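Local coordinates for conserved protein (Methanosarcina mazei, PDB 2NR4) that binds flavin mononucleotide beside an antiparallel beta barrel, although its biochemical function is not known, at residues G48-M51 with P56-R59; L86-T91 with K205-A210; V163-V168 with R186-L191. One frame throughout, in Å; residues are numbered along the deposited sequence.

All three contacts touch the flavin mononucleotide, from different parts of the fold. Interaction 1 is a beta hairpin of the barrel, held by backbone hydrogen bonds and partly buried, which presents main-chain groups to the flavin. Interactions 2 and 3 lie on the other side of the chain, their centres about 11 Å apart, and join helices through side chains. Interaction 2 is aliphatic packing, partly buried, between a helix of the N-terminal part and the last helix. Interaction 3 is buried and pairs the first two C-terminal helices beside the second subunit by a tyrosine ring against a glutamate methylene, with water joining their polar ends. Val88 and Ile207 of interaction 2 both rest on Thr167 of interaction 3.

Interaction 1 (G48-M51 with P56-R59); sequences GIVM and PFVR. With FMN (flavin mononucleotide), chain C.
Val50 and Phe57 form the tight pair of this beta hairpin, whose two strands offer main-chain groups to the flavin. Their backbones make an antiparallel hydrogen-bonded pair: Val50 N donates to Phe57 O at 2.8 Å, nearly straight at 172°, and Phe57 N returns a bond to Val50 O. Between the backbone N and the carbonyl carbon, with chi1 at 64°, CG of Phe57 carries its ring over to the neighbouring strand. There Val50 CB stands above one face, displaced toward the CZ rim, 3.7 Å from the ring centroid in a CH-pi contact, and Val50 CG1 comes within 3.5 Å of Phe57 CZ. Arg59 NE lies in the ring plane at its edge. Were the ring cut back to an alanine, the isopropyl group of Val50 would probably lose the face it rests on and NE of Arg59 its neighbour.

On the buried side of the sheet Ile49 lies alongside two residues, with CG2 at 3.7 Å from Pro56 CB and CG1 at 3.8 Å from Val58 CG1. Packing is looser at the Met51 end, where the bent side chain leaves Met51 SD 4.0 Å from the ring carbon Pro56 CD. Toward the flavin a water accepts a hydrogen bond from Arg59 N and lies within reach of both Gly48 O and FMN O4. Beyond it the pyrimidine edge is read by backbone: Gly48 N donates to FMN O4 at 2.7 Å, and FMN N3 donates to Arg59 O at 2.8 Å.

The hairpin is continued on both flanks. Ile49 and Met51 bond to Ser31 and Gly29 of strand 29-37, while Pro56 and Val58 bond to Leu138 and Ala136 of strand 133-145, so that the pair occupies the middle of a run of four strands in the antiparallel barrel.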
loop_
_atom_site.group_PDB
_atom_site.type_symbol
_atom_site.label_atom_id
_atom_site.label_comp_id
_atom_site.label_asym_id
_atom_site.label_seq_id
_atom_site.Cartn_x
_atom_site.Cartn_y
_atom_site.Cartn_z
ATOM N N GLY A 48 -8.222 8.992 7.717
ATOM C CA GLY A 48 -7.028 8.343 8.310
ATOM C C GLY A 48 -7.307 8.099 9.798
ATOM O O GLY A 48 -7.687 9.025 10.515
ATOM N N ILE A 49 -7.225 6.868 10.254
ATOM C CA ILE A 49 -7.287 6.597 11.701
ATOM C C ILE A 49 -5.839 6.584 12.226
ATOM O O ILE A 49 -4.972 5.869 11.640
ATOM C CB ILE A 49 -7.985 5.270 11.945
ATOM C CG1 ILE A 49 -9.496 5.415 11.573
ATOM C CG2 ILE A 49 -7.790 4.778 13.410
ATOM C CD1 ILE A 49 -10.245 4.189 11.662
ATOM N N VAL A 50 -5.601 7.368 13.288
ATOM C CA VAL A 50 -4.262 7.606 13.834
ATOM C C VAL A 50 -4.036 6.753 15.064
ATOM O O VAL A 50 -4.878 6.751 15.994
ATOM C CB VAL A 50 -4.039 9.077 14.193
ATOM C CG1 VAL A 50 -2.524 9.364 14.481
ATOM C CG2 VAL A 50 -4.643 10.022 13.131
ATOM N N MET A 51 -2.905 6.041 15.086
ATOM C CA MET A 51 -2.568 5.258 16.258
ATOM C C MET A 51 -1.133 5.616 16.650
ATOM O O MET A 51 -0.204 5.409 15.866
ATOM C CB MET A 51 -2.719 3.771 15.945
ATOM C CG MET A 51 -2.238 2.859 17.039
ATOM S SD MET A 51 -3.642 2.537 18.119
ATOM C CE MET A 51 -4.360 1.277 17.088
ATOM N N PRO A 56 -6.752 4.655 19.316
ATOM C CA PRO A 56 -6.747 5.316 18.009
ATOM C C PRO A 56 -7.629 6.534 18.063
ATOM O O PRO A 56 -8.517 6.616 18.956
ATOM C CB PRO A 56 -7.351 4.302 17.059
ATOM C CG PRO A 56 -7.856 3.178 17.865
ATOM C CD PRO A 56 -7.376 3.324 19.281
ATOM N N PHE A 57 -7.397 7.466 17.139
ATOM C CA PHE A 57 -8.223 8.666 17.033
ATOM C C PHE A 57 -8.354 9.166 15.595
ATOM O O PHE A 57 -7.624 8.717 14.697
ATOM C CB PHE A 57 -7.732 9.793 17.907
ATOM C CG PHE A 57 -6.362 10.334 17.549
ATOM C CD1 PHE A 57 -6.247 11.495 16.807
ATOM C CD2 PHE A 57 -5.210 9.721 18.047
ATOM C CE1 PHE A 57 -4.981 12.014 16.493
ATOM C CE2 PHE A 57 -3.934 10.237 17.750
ATOM C CZ PHE A 57 -3.832 11.376 16.988
ATOM N N VAL A 58 -9.304 10.073 15.393
ATOM C CA VAL A 58 -9.543 10.628 14.055
ATOM C C VAL A 58 -9.550 12.128 14.142
ATOM O O VAL A 58 -9.897 12.692 15.174
ATOM C CB VAL A 58 -10.888 10.135 13.349
ATOM C CG1 VAL A 58 -10.816 8.722 12.944
ATOM C CG2 VAL A 58 -12.143 10.393 14.229
ATOM N N ARG A 59 -9.158 12.781 13.041
ATOM C CA ARG A 59 -9.230 14.224 12.969
ATOM C C ARG A 59 -10.120 14.423 11.775
ATOM O O ARG A 59 -9.735 14.080 10.649
ATOM C CB ARG A 59 -7.856 14.865 12.683
ATOM C CG ARG A 59 -6.769 14.625 13.708
ATOM C CD ARG A 59 -5.605 15.667 13.566
ATOM N NE ARG A 59 -4.515 15.431 14.537
ATOM C CZ ARG A 59 -4.338 16.097 15.680
ATOM N NH1 ARG A 59 -5.137 17.097 16.017
ATOM N NH2 ARG A 59 -3.327 15.777 16.487
HETATM N N1 FMN C . -10.920 13.926 5.835
HETATM C C2 FMN C . -10.915 14.052 7.208
HETATM O O2 FMN C . -11.717 14.823 7.728
HETATM N N3 FMN C . -10.006 13.352 7.972
HETATM C C4 FMN C . -9.100 12.495 7.366
HETATM O O4 FMN C . -8.438 11.709 8.033
HETATM C C4A FMN C . -9.107 12.354 5.980
HETATM N N5 FMN C . -8.206 11.510 5.351
HETATM C C5A FMN C . -8.224 11.353 3.972
HETATM C C6 FMN C . -7.317 10.481 3.355
HETATM C C7 FMN C . -7.328 10.315 1.977
HETATM C C7M FMN C . -6.292 9.424 1.351
HETATM C C8 FMN C . -8.251 11.053 1.206
HETATM C C8M FMN C . -8.420 10.802 -0.246
HETATM C C9 FMN C . -9.158 11.933 1.813
HETATM C C9A FMN C . -9.149 12.072 3.213
HETATM N N10 FMN C . -10.044 12.935 3.848
HETATM C C10 FMN C . -10.024 13.078 5.219
HETATM C "C1'" FMN C . -10.930 13.831 3.035
HETATM C "C2'" FMN C . -12.312 13.196 2.955
HETATM O "O2'" FMN C . -12.196 11.868 2.518
HETATM C "C3'" FMN C . -13.120 13.952 1.926
HETATM O "O3'" FMN C . -13.264 15.291 2.366
HETATM C "C4'" FMN C . -14.470 13.281 1.678
HETATM O "O4'" FMN C . -14.983 13.900 0.525
HETATM C "C5'" FMN C . -15.433 13.454 2.859
HETATM O "O5'" FMN C . -16.755 13.146 2.467
HETATM P P FMN C . -18.033 13.084 3.466
HETATM O O1P FMN C . -18.660 14.487 3.407
HETATM O O2P FMN C . -17.529 12.830 4.905
HETATM O O3P FMN C . -19.011 12.055 2.892
HETATM O O HOH W 1 -7.870 11.528 10.777
#

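Interaction 2 (L86-T91 with K205-A210). With FMN (flavin mononucleotide), chain C.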
loop_
_atom_site.group_PDB
_atom_site.type_symbol
_atom_site.label_atom_id
_atom_site.label_comp_id
_atom_site.label_asym_id
_atom_site.label_seq_id
_atom_site.Cartn_x
_atom_site.Cartn_y
_atom_site.Cartn_z
ATOM N N LEU A 86 -13.227 2.173 -5.284
ATOM C CA LEU A 86 -14.036 2.498 -4.090
ATOM C C LEU A 86 -13.503 3.693 -3.311
ATOM O O LEU A 86 -14.271 4.564 -2.850
ATOM C CB LEU A 86 -14.189 1.249 -3.230
ATOM C CG LEU A 86 -15.375 0.960 -2.318
ATOM C CD1 LEU A 86 -16.743 1.316 -2.983
ATOM C CD2 LEU A 86 -15.306 -0.507 -1.977
ATOM N N PHE A 87 -12.180 3.808 -3.180
ATOM C CA PHE A 87 -11.632 5.026 -2.625
ATOM C C PHE A 87 -12.055 6.307 -3.309
ATOM O O PHE A 87 -12.354 7.315 -2.667
ATOM C CB PHE A 87 -10.075 4.992 -2.627
ATOM C CG PHE A 87 -9.491 4.706 -1.306
ATOM C CD1 PHE A 87 -9.266 5.735 -0.404
ATOM C CD2 PHE A 87 -9.168 3.408 -0.947
ATOM C CE1 PHE A 87 -8.731 5.472 0.820
ATOM C CE2 PHE A 87 -8.637 3.155 0.281
ATOM C CZ PHE A 87 -8.437 4.201 1.161
ATOM N N VAL A 88 -11.993 6.311 -4.636
ATOM C CA VAL A 88 -12.254 7.522 -5.363
ATOM C C VAL A 88 -13.763 7.760 -5.337
ATOM O O VAL A 88 -14.191 8.868 -5.118
ATOM C CB VAL A 88 -11.712 7.450 -6.802
ATOM C CG1 VAL A 88 -12.170 8.644 -7.623
ATOM C CG2 VAL A 88 -10.153 7.399 -6.793
ATOM N N ARG A 89 -14.546 6.715 -5.525
ATOM C CA ARG A 89 -16.015 6.871 -5.466
ATOM C C ARG A 89 -16.465 7.387 -4.107
ATOM O O ARG A 89 -17.335 8.259 -4.034
ATOM C CB ARG A 89 -16.699 5.543 -5.759
ATOM C CG ARG A 89 -16.575 5.115 -7.235
ATOM C CD ARG A 89 -17.468 3.939 -7.562
ATOM N NE ARG A 89 -18.841 4.197 -7.118
ATOM C CZ ARG A 89 -19.548 3.419 -6.303
ATOM N NH1 ARG A 89 -19.056 2.275 -5.823
ATOM N NH2 ARG A 89 -20.784 3.804 -5.964
ATOM N N SER A 90 -15.892 6.856 -3.021
ATOM C CA SER A 90 -16.311 7.352 -1.702
ATOM C C SER A 90 -15.833 8.783 -1.445
ATOM O O SER A 90 -16.367 9.497 -0.600
ATOM C CB SER A 90 -15.856 6.418 -0.592
ATOM O OG SER A 90 -14.456 6.463 -0.499
ATOM N N THR A 91 -14.797 9.220 -2.151
ATOM C CA THR A 91 -14.319 10.584 -1.964
ATOM C C THR A 91 -15.191 11.600 -2.661
ATOM O O THR A 91 -15.494 12.643 -2.094
ATOM C CB THR A 91 -12.874 10.776 -2.514
ATOM O OG1 THR A 91 -12.002 9.895 -1.835
ATOM C CG2 THR A 91 -12.400 12.238 -2.350
ATOM N N LYS A 205 -9.473 7.990 -14.005
ATOM C CA LYS A 205 -10.517 8.546 -14.873
ATOM C C LYS A 205 -11.648 9.152 -14.035
ATOM O O LYS A 205 -12.164 10.235 -14.349
ATOM C CB LYS A 205 -11.065 7.464 -15.802
ATOM C CG LYS A 205 -11.185 7.879 -17.295
ATOM C CD LYS A 205 -11.564 6.674 -18.185
ATOM C CE LYS A 205 -10.801 6.666 -19.530
ATOM N NZ LYS A 205 -11.580 7.075 -20.763
ATOM N N LEU A 206 -12.016 8.476 -12.944
ATOM C CA LEU A 206 -13.030 9.015 -12.050
ATOM C C LEU A 206 -12.630 10.317 -11.373
ATOM O O LEU A 206 -13.493 11.189 -11.136
ATOM C CB LEU A 206 -13.490 7.974 -11.025
ATOM C CG LEU A 206 -14.219 6.724 -11.544
ATOM C CD1 LEU A 206 -14.635 5.902 -10.335
ATOM C CD2 LEU A 206 -15.468 7.060 -12.392
ATOM N N ILE A 207 -11.349 10.455 -11.023
ATOM C CA ILE A 207 -10.840 11.712 -10.443
ATOM C C ILE A 207 -10.992 12.889 -11.421
ATOM O O ILE A 207 -11.444 13.984 -11.026
ATOM C CB ILE A 207 -9.357 11.602 -9.929
ATOM C CG1 ILE A 207 -9.305 10.710 -8.681
ATOM C CG2 ILE A 207 -8.834 12.961 -9.531
ATOM C CD1 ILE A 207 -7.913 10.173 -8.275
ATOM N N TYR A 208 -10.602 12.636 -12.671
ATOM C CA TYR A 208 -10.707 13.595 -13.771
ATOM C C TYR A 208 -12.156 14.034 -14.012
ATOM O O TYR A 208 -12.445 15.244 -13.996
ATOM C CB TYR A 208 -10.069 13.004 -15.028
ATOM C CG TYR A 208 -8.577 13.190 -15.074
ATOM C CD1 TYR A 208 -7.746 12.638 -14.107
ATOM C CD2 TYR A 208 -7.987 13.911 -16.098
ATOM C CE1 TYR A 208 -6.377 12.805 -14.152
ATOM C CE2 TYR A 208 -6.599 14.085 -16.153
ATOM C CZ TYR A 208 -5.803 13.533 -15.169
ATOM O OH TYR A 208 -4.426 13.714 -15.213
ATOM N N GLU A 209 -13.053 13.056 -14.206
ATOM C CA GLU A 209 -14.501 13.307 -14.295
ATOM C C GLU A 209 -15.037 14.126 -13.114
ATOM O O GLU A 209 -15.842 15.033 -13.312
ATOM C CB GLU A 209 -15.293 12.006 -14.410
ATOM C CG GLU A 209 -15.037 11.197 -15.662
ATOM C CD GLU A 209 -15.707 9.816 -15.628
ATOM O OE1 GLU A 209 -16.616 9.579 -14.790
ATOM O OE2 GLU A 209 -15.304 8.956 -16.444
ATOM N N ALA A 210 -14.601 13.813 -11.895
ATOM C CA ALA A 210 -15.037 14.553 -10.711
ATOM C C ALA A 210 -14.580 16.009 -10.753
ATOM O O ALA A 210 -15.255 16.892 -10.210
ATOM C CB ALA A 210 -14.534 13.891 -9.432
HETATM N N1 FMN C . -10.920 13.926 5.835
HETATM C C2 FMN C . -10.915 14.052 7.208
HETATM O O2 FMN C . -11.717 14.823 7.728
HETATM N N3 FMN C . -10.006 13.352 7.972
HETATM C C4 FMN C . -9.100 12.495 7.366
HETATM O O4 FMN C . -8.438 11.709 8.033
HETATM C C4A FMN C . -9.107 12.354 5.980
HETATM N N5 FMN C . -8.206 11.510 5.351
HETATM C C5A FMN C . -8.224 11.353 3.972
HETATM C C6 FMN C . -7.317 10.481 3.355
HETATM C C7 FMN C . -7.328 10.315 1.977
HETATM C C7M FMN C . -6.292 9.424 1.351
HETATM C C8 FMN C . -8.251 11.053 1.206
HETATM C C8M FMN C . -8.420 10.802 -0.246
HETATM C C9 FMN C . -9.158 11.933 1.813
HETATM C C9A FMN C . -9.149 12.072 3.213
HETATM N N10 FMN C . -10.044 12.935 3.848
HETATM C C10 FMN C . -10.024 13.078 5.219
HETATM C "C1'" FMN C . -10.930 13.831 3.035
HETATM C "C2'" FMN C . -12.312 13.196 2.955
HETATM O "O2'" FMN C . -12.196 11.868 2.518
HETATM C "C3'" FMN C . -13.120 13.952 1.926
HETATM O "O3'" FMN C . -13.264 15.291 2.366
HETATM C "C4'" FMN C . -14.470 13.281 1.678
HETATM O "O4'" FMN C . -14.983 13.900 0.525
HETATM C "C5'" FMN C . -15.433 13.454 2.859
HETATM O "O5'" FMN C . -16.755 13.146 2.467
HETATM P P FMN C . -18.033 13.084 3.466
HETATM O O1P FMN C . -18.660 14.487 3.407
HETATM O O2P FMN C . -17.529 12.830 4.905
HETATM O O3P FMN C . -19.011 12.055 2.892
#
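Flat groups play no direct part where Val88 and Arg89 meet Leu206 and Ile207. The guanidinium of Arg89 is drawn off to a salt bridge with Glu99, and what Arg89 gives to the contact is its aliphatic stem, lying alongside Leu206 with CG 3.7 Å from Leu206 CD1. The motif is a near-parallel helix pair: the axes of the segments run 16° apart and approach to 9.8 Å, joining helix 84-92, which belongs with the flavin-binding barrel, to the last helix, 198-210.

Val88 carries most of the packing. Its CG1 stands anti to the backbone N, at a chi1 of 172°, and this aims the methyl at the facing helix, where it lies 3.7 Å from both Leu206 CB and Ile207 CG1. The other branch, CG2, comes to 3.9 Å from Ile207 CD1. The two methyls thus lie along one side of the outer isoleucine chain, although the side chains as wholes cross at about a right angle. The contact is wholly aliphatic and small. Helix 158-176 backs it, with Thr167 touching both Val88 and Ile207.

At the far end of the segment the same helix reaches the cofactor. Thr91 OG1 donates to Phe87 O one turn back at 2.7 Å, and the carbonyl oxygen Thr91 O accepts a 2.9 Å hydrogen bond from the ribityl hydroxyl FMN O4'.

Interaction 3 (V163-V168 with R186-L191); sequences VLEATV and RHYESL. With FMN (flavin mononucleotide), chain C.
A helical hairpin of the C-terminal part, helix 158-176 followed directly by helix 179-195, is joined here by Glu165 and Ala166 on one side and Tyr188 on the other. Tyr188 supplies the large surface. With CG anti to the carbonyl carbon, at a chi1 of -72°, its ring extends across to the first helix. Glu165 CB sits over the centre of one face, 3.6 Å from the ring centroid and 14° off the normal, a CH-pi contact. CD2 of His187, the preceding residue in the same helix, covers the centre of the opposite face, so the phenol is sandwiched and its rotation restricted. At the base of the tyrosine side chain Ala166 CB packs on Tyr188 CB at 4.0 Å; consistent with the small methyl, the backbones come close, with 6.0 Å between Ala166 CA and Tyr188 CA.

The polar ends meet through solvent. The bent chain of Glu165 carries the carboxylate away from the ring, past its hydroxyl end, with the carboxylate plane 53° from that of the ring. One water, 2.6 Å from Glu165 OE1 and also 2.6 Å from Tyr188 OH, bridges the remaining gap; it donates to the carboxylate. The other oxygen, OE2, makes a salt bridge to Arg158 NE of the second subunit, which probably offsets the charge of this buried carboxylate.

On the side toward the cofactor, Val168 CG2 lies 3.7 Å from the flavin methyl C7M, so helix 158-176 lines the flavin's dimethylbenzene end. Around the pair, helix 84-92 packs on Val163, Leu164 and Thr167, helix 198-210 touches Thr167, Arg186 and Glu189, and Tyr188 of the second subunit meets Tyr188, which places the hairpin between helices 84-92 and 198-210 of its own chain and the second subunit.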
loop_
_atom_site.group_PDB
_atom_site.type_symbol
_atom_site.label_atom_id
_atom_site.label_comp_id
_atom_site.label_asym_id
_atom_site.label_seq_id
_atom_site.Cartn_x
_atom_site.Cartn_y
_atom_site.Cartn_z
ATOM N N VAL A 163 -2.876 6.859 -6.965
ATOM C CA VAL A 163 -4.323 7.146 -6.899
ATOM C C VAL A 163 -4.684 7.776 -5.554
ATOM O O VAL A 163 -5.392 8.778 -5.529
ATOM C CB VAL A 163 -5.198 5.876 -7.109
ATOM C CG1 VAL A 163 -6.717 6.192 -6.802
ATOM C CG2 VAL A 163 -5.037 5.375 -8.554
ATOM N N LEU A 164 -4.146 7.231 -4.456
ATOM C CA LEU A 164 -4.361 7.766 -3.118
ATOM C C LEU A 164 -3.898 9.237 -3.043
ATOM O O LEU A 164 -4.614 10.113 -2.525
ATOM C CB LEU A 164 -3.552 6.941 -2.121
ATOM C CG LEU A 164 -4.191 6.544 -0.820
ATOM C CD1 LEU A 164 -5.521 5.805 -1.157
ATOM C CD2 LEU A 164 -3.210 5.591 -0.030
ATOM N N GLU A 165 -2.673 9.499 -3.506
ATOM C CA GLU A 165 -2.139 10.849 -3.498
ATOM C C GLU A 165 -2.981 11.758 -4.371
ATOM O O GLU A 165 -3.338 12.877 -3.930
ATOM C CB GLU A 165 -0.659 10.873 -3.955
ATOM C CG GLU A 165 0.279 10.137 -2.993
ATOM C CD GLU A 165 0.250 10.684 -1.568
ATOM O OE1 GLU A 165 0.302 11.912 -1.400
ATOM O OE2 GLU A 165 0.127 9.892 -0.610
ATOM N N ALA A 166 -3.331 11.298 -5.566
ATOM C CA ALA A 166 -4.124 12.123 -6.507
ATOM C C ALA A 166 -5.456 12.529 -5.897
ATOM O O ALA A 166 -5.944 13.649 -6.146
ATOM C CB ALA A 166 -4.345 11.388 -7.839
ATOM N N THR A 167 -6.077 11.630 -5.137
ATOM C CA THR A 167 -7.354 11.940 -4.469
ATOM C C THR A 167 -7.143 13.045 -3.418
ATOM O O THR A 167 -7.933 13.978 -3.340
ATOM C CB THR A 167 -8.046 10.700 -3.830
ATOM O OG1 THR A 167 -7.244 10.192 -2.743
ATOM C CG2 THR A 167 -8.197 9.601 -4.858
ATOM N N VAL A 168 -6.035 13.003 -2.682
ATOM C CA VAL A 168 -5.736 14.067 -1.716
ATOM C C VAL A 168 -5.589 15.401 -2.464
ATOM O O VAL A 168 -6.285 16.406 -2.159
ATOM C CB VAL A 168 -4.493 13.722 -0.847
ATOM C CG1 VAL A 168 -4.224 14.825 0.224
ATOM C CG2 VAL A 168 -4.733 12.423 -0.140
ATOM N N ARG A 186 -1.508 15.280 -12.587
ATOM C CA ARG A 186 -1.010 14.749 -13.864
ATOM C C ARG A 186 0.180 13.814 -13.677
ATOM O O ARG A 186 0.271 12.787 -14.355
ATOM C CB ARG A 186 -0.645 15.880 -14.846
ATOM C CG ARG A 186 -1.631 17.002 -14.886
ATOM C CD ARG A 186 -3.008 16.569 -15.341
ATOM N NE ARG A 186 -3.966 17.685 -15.358
ATOM C CZ ARG A 186 -3.753 18.870 -15.941
ATOM N NH1 ARG A 186 -2.591 19.140 -16.529
ATOM N NH2 ARG A 186 -4.701 19.804 -15.907
ATOM N N HIS A 187 1.086 14.167 -12.766
ATOM C CA HIS A 187 2.225 13.325 -12.417
ATOM C C HIS A 187 1.729 12.022 -11.809
ATOM O O HIS A 187 2.205 10.942 -12.162
ATOM C CB HIS A 187 3.192 14.060 -11.459
ATOM C CG HIS A 187 4.132 13.153 -10.707
ATOM N ND1 HIS A 187 5.258 12.598 -11.280
ATOM C CD2 HIS A 187 4.117 12.718 -9.424
ATOM C CE1 HIS A 187 5.880 11.845 -10.393
ATOM N NE2 HIS A 187 5.207 11.902 -9.255
ATOM N N TYR A 188 0.751 12.093 -10.909
ATOM C CA TYR A 188 0.245 10.823 -10.371
ATOM C C TYR A 188 -0.523 9.984 -11.410
ATOM O O TYR A 188 -0.452 8.760 -11.389
ATOM C CB TYR A 188 -0.566 11.059 -9.090
ATOM C CG TYR A 188 0.344 11.428 -7.959
ATOM C CD1 TYR A 188 1.309 10.523 -7.494
ATOM C CD2 TYR A 188 0.271 12.671 -7.369
ATOM C CE1 TYR A 188 2.174 10.863 -6.448
ATOM C CE2 TYR A 188 1.133 13.026 -6.314
ATOM C CZ TYR A 188 2.069 12.120 -5.872
ATOM O OH TYR A 188 2.931 12.451 -4.842
ATOM N N GLU A 189 -1.234 10.643 -12.316
ATOM C CA GLU A 189 -1.881 9.926 -13.416
ATOM C C GLU A 189 -0.825 9.139 -14.191
ATOM O O GLU A 189 -1.065 7.995 -14.580
ATOM C CB GLU A 189 -2.607 10.888 -14.392
ATOM C CG GLU A 189 -3.537 10.147 -15.369
ATOM C CD GLU A 189 -2.776 9.534 -16.551
ATOM O OE1 GLU A 189 -1.634 9.969 -16.814
ATOM O OE2 GLU A 189 -3.304 8.629 -17.233
ATOM N N SER A 190 0.335 9.747 -14.407
ATOM C CA SER A 190 1.437 9.077 -15.110
ATOM C C SER A 190 1.895 7.801 -14.431
ATOM O O SER A 190 2.134 6.806 -15.097
ATOM C CB SER A 190 2.618 10.021 -15.317
ATOM O OG SER A 190 2.186 11.118 -16.106
ATOM N N LEU A 191 2.010 7.814 -13.100
ATOM C CA LEU A 191 2.388 6.612 -12.364
ATOM C C LEU A 191 1.298 5.571 -12.325
ATOM O O LEU A 191 1.566 4.358 -12.321
ATOM C CB LEU A 191 2.804 6.970 -10.934
ATOM C CG LEU A 191 4.195 7.579 -10.729
ATOM C CD1 LEU A 191 4.330 7.891 -9.251
ATOM C CD2 LEU A 191 5.298 6.584 -11.183
HETATM N N1 FMN C . -10.920 13.926 5.835
HETATM C C2 FMN C . -10.915 14.052 7.208
HETATM O O2 FMN C . -11.717 14.823 7.728
HETATM N N3 FMN C . -10.006 13.352 7.972
HETATM C C4 FMN C . -9.100 12.495 7.366
HETATM O O4 FMN C . -8.438 11.709 8.033
HETATM C C4A FMN C . -9.107 12.354 5.980
HETATM N N5 FMN C . -8.206 11.510 5.351
HETATM C C5A FMN C . -8.224 11.353 3.972
HETATM C C6 FMN C . -7.317 10.481 3.355
HETATM C C7 FMN C . -7.328 10.315 1.977
HETATM C C7M FMN C . -6.292 9.424 1.351
HETATM C C8 FMN C . -8.251 11.053 1.206
HETATM C C8M FMN C . -8.420 10.802 -0.246
HETATM C C9 FMN C . -9.158 11.933 1.813
HETATM C C9A FMN C . -9.149 12.072 3.213
HETATM N N10 FMN C . -10.044 12.935 3.848
HETATM C C10 FMN C . -10.024 13.078 5.219
HETATM C "C1'" FMN C . -10.930 13.831 3.035
HETATM C "C2'" FMN C . -12.312 13.196 2.955
HETATM O "O2'" FMN C . -12.196 11.868 2.518
HETATM C "C3'" FMN C . -13.120 13.952 1.926
HETATM O "O3'" FMN C . -13.264 15.291 2.366
HETATM C "C4'" FMN C . -14.470 13.281 1.678
HETATM O "O4'" FMN C . -14.983 13.900 0.525
HETATM C "C5'" FMN C . -15.433 13.454 2.859
HETATM O "O5'" FMN C . -16.755 13.146 2.467
HETATM P P FMN C . -18.033 13.084 3.466
HETATM O O1P FMN C . -18.660 14.487 3.407
HETATM O O2P FMN C . -17.529 12.830 4.905
HETATM O O3P FMN C . -19.011 12.055 2.892
HETATM O O HOH W 2 1.747 13.537 -2.819
#